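Local coordinates for SusD superfamily protein (Bacteroides vulgatus, PDB 3MYV), which probably binds polysaccharide at the bacterial outer membrane, at residues D47-E52 / G413-S418. Numbering follows the deposited sequence. Where two conformers were deposited one is given.
Sequences DMQSSE and GYHLPS. With EDO (1,2-ethanediol), chain D.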
loop_
_atom_site.group_PDB
_atom_site.type_symbol
_atom_site.label_atom_id
_atom_site.label_comp_id
_atom_site.label_asym_id
_atom_site.label_seq_id
_atom_site.Cartn_x
_atom_site.Cartn_y
_atom_site.Cartn_z
ATOM N N ASP A 47 -11.781 3.585 -9.207
ATOM C CA ASP A 47 -11.736 2.280 -9.907
ATOM C C ASP A 47 -12.408 1.120 -9.197
ATOM O O ASP A 47 -12.706 0.091 -9.832
ATOM C CB ASP A 47 -10.290 1.882 -10.196
ATOM C CG ASP A 47 -9.646 2.756 -11.272
ATOM O OD1 ASP A 47 -10.378 3.174 -12.201
ATOM O OD2 ASP A 47 -8.416 2.997 -11.177
HETATM N N MSE A 48 -12.646 1.278 -7.897
HETATM C CA MSE A 48 -13.430 0.321 -7.119
HETATM C C MSE A 48 -14.448 1.045 -6.279
HETATM O O MSE A 48 -14.241 2.204 -5.918
HETATM C CB MSE A 48 -12.538 -0.508 -6.205
HETATM C CG MSE A 48 -11.488 -1.326 -6.937
HETATM SE SE MSE A 48 -10.789 -2.851 -5.965
HETATM C CE MSE A 48 -12.249 -4.073 -6.227
ATOM N N GLN A 49 -15.558 0.361 -6.007
ATOM C CA GLN A 49 -16.610 0.916 -5.190
ATOM C C GLN A 49 -17.206 -0.154 -4.295
ATOM O O GLN A 49 -17.065 -1.367 -4.537
ATOM C CB GLN A 49 -17.690 1.549 -6.085
ATOM C CG GLN A 49 -18.446 0.525 -6.936
ATOM C CD GLN A 49 -19.707 1.088 -7.521
ATOM O OE1 GLN A 49 -19.688 1.748 -8.556
ATOM N NE2 GLN A 49 -20.818 0.804 -6.871
ATOM N N SER A 50 -17.896 0.299 -3.265
ATOM C CA SER A 50 -18.682 -0.578 -2.416
ATOM C C SER A 50 -19.925 -1.143 -3.111
ATOM O O SER A 50 -20.488 -0.550 -4.027
ATOM C CB SER A 50 -19.142 0.212 -1.161
ATOM O OG SER A 50 -19.820 -0.618 -0.248
ATOM N N SER A 51 -20.349 -2.316 -2.656
ATOM C CA SER A 51 -21.682 -2.801 -2.930
ATOM C C SER A 51 -22.591 -2.189 -1.859
ATOM O O SER A 51 -22.152 -1.328 -1.088
ATOM C CB SER A 51 -21.719 -4.316 -2.823
ATOM O OG SER A 51 -21.394 -4.715 -1.507
ATOM N N GLU A 52 -23.810 -2.710 -1.732
ATOM C CA GLU A 52 -24.729 -2.287 -0.665
ATOM C C GLU A 52 -24.350 -2.886 0.695
ATOM O O GLU A 52 -24.864 -2.474 1.718
ATOM C CB GLU A 52 -26.181 -2.646 -1.002
ATOM C CG GLU A 52 -26.720 -1.983 -2.261
ATOM C CD GLU A 52 -28.094 -2.504 -2.672
ATOM O OE1 GLU A 52 -28.815 -3.077 -1.820
ATOM O OE2 GLU A 52 -28.449 -2.343 -3.855
ATOM N N GLY A 413 -22.278 5.584 -13.699
ATOM C CA GLY A 413 -22.096 4.146 -13.671
ATOM C C GLY A 413 -23.100 3.475 -12.765
ATOM O O GLY A 413 -24.301 3.715 -12.853
ATOM N N TYR A 414 -22.600 2.646 -11.860
ATOM C CA TYR A 414 -23.418 2.058 -10.826
ATOM C C TYR A 414 -22.926 2.457 -9.424
ATOM O O TYR A 414 -23.069 1.718 -8.448
ATOM C CB TYR A 414 -23.501 0.537 -11.009
ATOM C CG TYR A 414 -22.225 -0.235 -11.304
ATOM C CD1 TYR A 414 -21.372 -0.644 -10.273
ATOM C CD2 TYR A 414 -21.912 -0.639 -12.609
ATOM C CE1 TYR A 414 -20.224 -1.379 -10.535
ATOM C CE2 TYR A 414 -20.784 -1.387 -12.884
ATOM C CZ TYR A 414 -19.929 -1.760 -11.838
ATOM O OH TYR A 414 -18.813 -2.510 -12.120
ATOM N N HIS A 415 -22.392 3.663 -9.322
ATOM C CA HIS A 415 -22.076 4.234 -8.020
ATOM C C HIS A 415 -23.313 4.299 -7.129
ATOM O O HIS A 415 -24.447 4.466 -7.608
ATOM C CB HIS A 415 -21.447 5.618 -8.162
ATOM C CG HIS A 415 -19.984 5.585 -8.500
ATOM N ND1 HIS A 415 -19.011 5.325 -7.556
ATOM C CD2 HIS A 415 -19.331 5.799 -9.665
ATOM C CE1 HIS A 415 -17.825 5.368 -8.136
ATOM N NE2 HIS A 415 -17.992 5.634 -9.418
ATOM N N LEU A 416 -23.089 4.176 -5.828
ATOM C CA LEU A 416 -24.174 4.264 -4.862
ATOM C C LEU A 416 -24.674 5.685 -4.659
ATOM O O LEU A 416 -23.937 6.655 -4.876
ATOM C CB LEU A 416 -23.723 3.719 -3.512
ATOM C CG LEU A 416 -23.142 2.300 -3.461
ATOM C CD1 LEU A 416 -22.912 1.890 -2.010
ATOM C CD2 LEU A 416 -24.073 1.321 -4.164
ATOM N N PRO A 417 -25.929 5.818 -4.209
ATOM C CA PRO A 417 -26.420 7.174 -3.929
ATOM C C PRO A 417 -25.560 7.882 -2.878
ATOM O O PRO A 417 -25.029 7.252 -1.977
ATOM C CB PRO A 417 -27.842 6.943 -3.374
ATOM C CG PRO A 417 -28.246 5.592 -3.866
ATOM C CD PRO A 417 -26.956 4.787 -3.988
ATOM N N SER A 418 -25.441 9.190 -3.008
ATOM C CA SER A 418 -24.751 10.022 -2.048
ATOM C C SER A 418 -23.251 9.829 -1.962
ATOM O O SER A 418 -22.630 10.411 -1.082
ATOM C CB SER A 418 -25.382 9.881 -0.663
ATOM O OG SER A 418 -26.730 10.296 -0.714
HETATM C C1 EDO D . -28.927 -5.826 -4.347
HETATM O O1 EDO D . -29.877 -6.364 -5.244
HETATM C C2 EDO D . -29.341 -6.298 -2.967
HETATM O O2 EDO D . -29.950 -5.200 -2.299
HETATM O O HOH W 1 -19.625 2.495 -11.283
#
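Tyr414 meets Gln49 at both its backbone and its ring, where the irregular loop 413-418 of this SusD-family fold lies against strand 48-50, which pairs antiparallel with strand 277-279. Gln49 NE2 donates to Tyr414 O (2.9 Å, 161° at the hydrogen), approaching from above the carbonyl plane, although the oxygen lies almost in the plane of the glutamine amide. A water bridges the other half of that amide, donating to Gln49 OE1 and accepting from Tyr414 N. The tyrosine ring slants past the amide, their planes 46° apart, with CD1 3.4 Å from Gln49 OE1; its hydroxyl is hydrogen-bonded to Val279 O and Trp310 N. At His415 the same OE1 sits 3.7 Å above one face of the imidazole, offset toward the rim, while ND1 is hydrogen-bonded to Tyr61 OH from helix 56-61. Gln49 CG lies between the backbone N and the carbonyl carbon (chi1 66°), from where the extended chain carries the amide to the loop. With an alanine here, Tyr414 O is likely to lose its amide donor and the bridging water its acceptor on the strand. Leu416 then brings its branched end against the backbone carbonyls of Ser50 and Ser51, CG 3.9 Å from Ser50 O and CD1 3.4 Å from Ser51 O. Both N-H groups and the oxygen of the Gln49 amide are held, which sets its rotation: the second N-H runs nearly straight from NE2 to Ser50 O, at 3.2 Å.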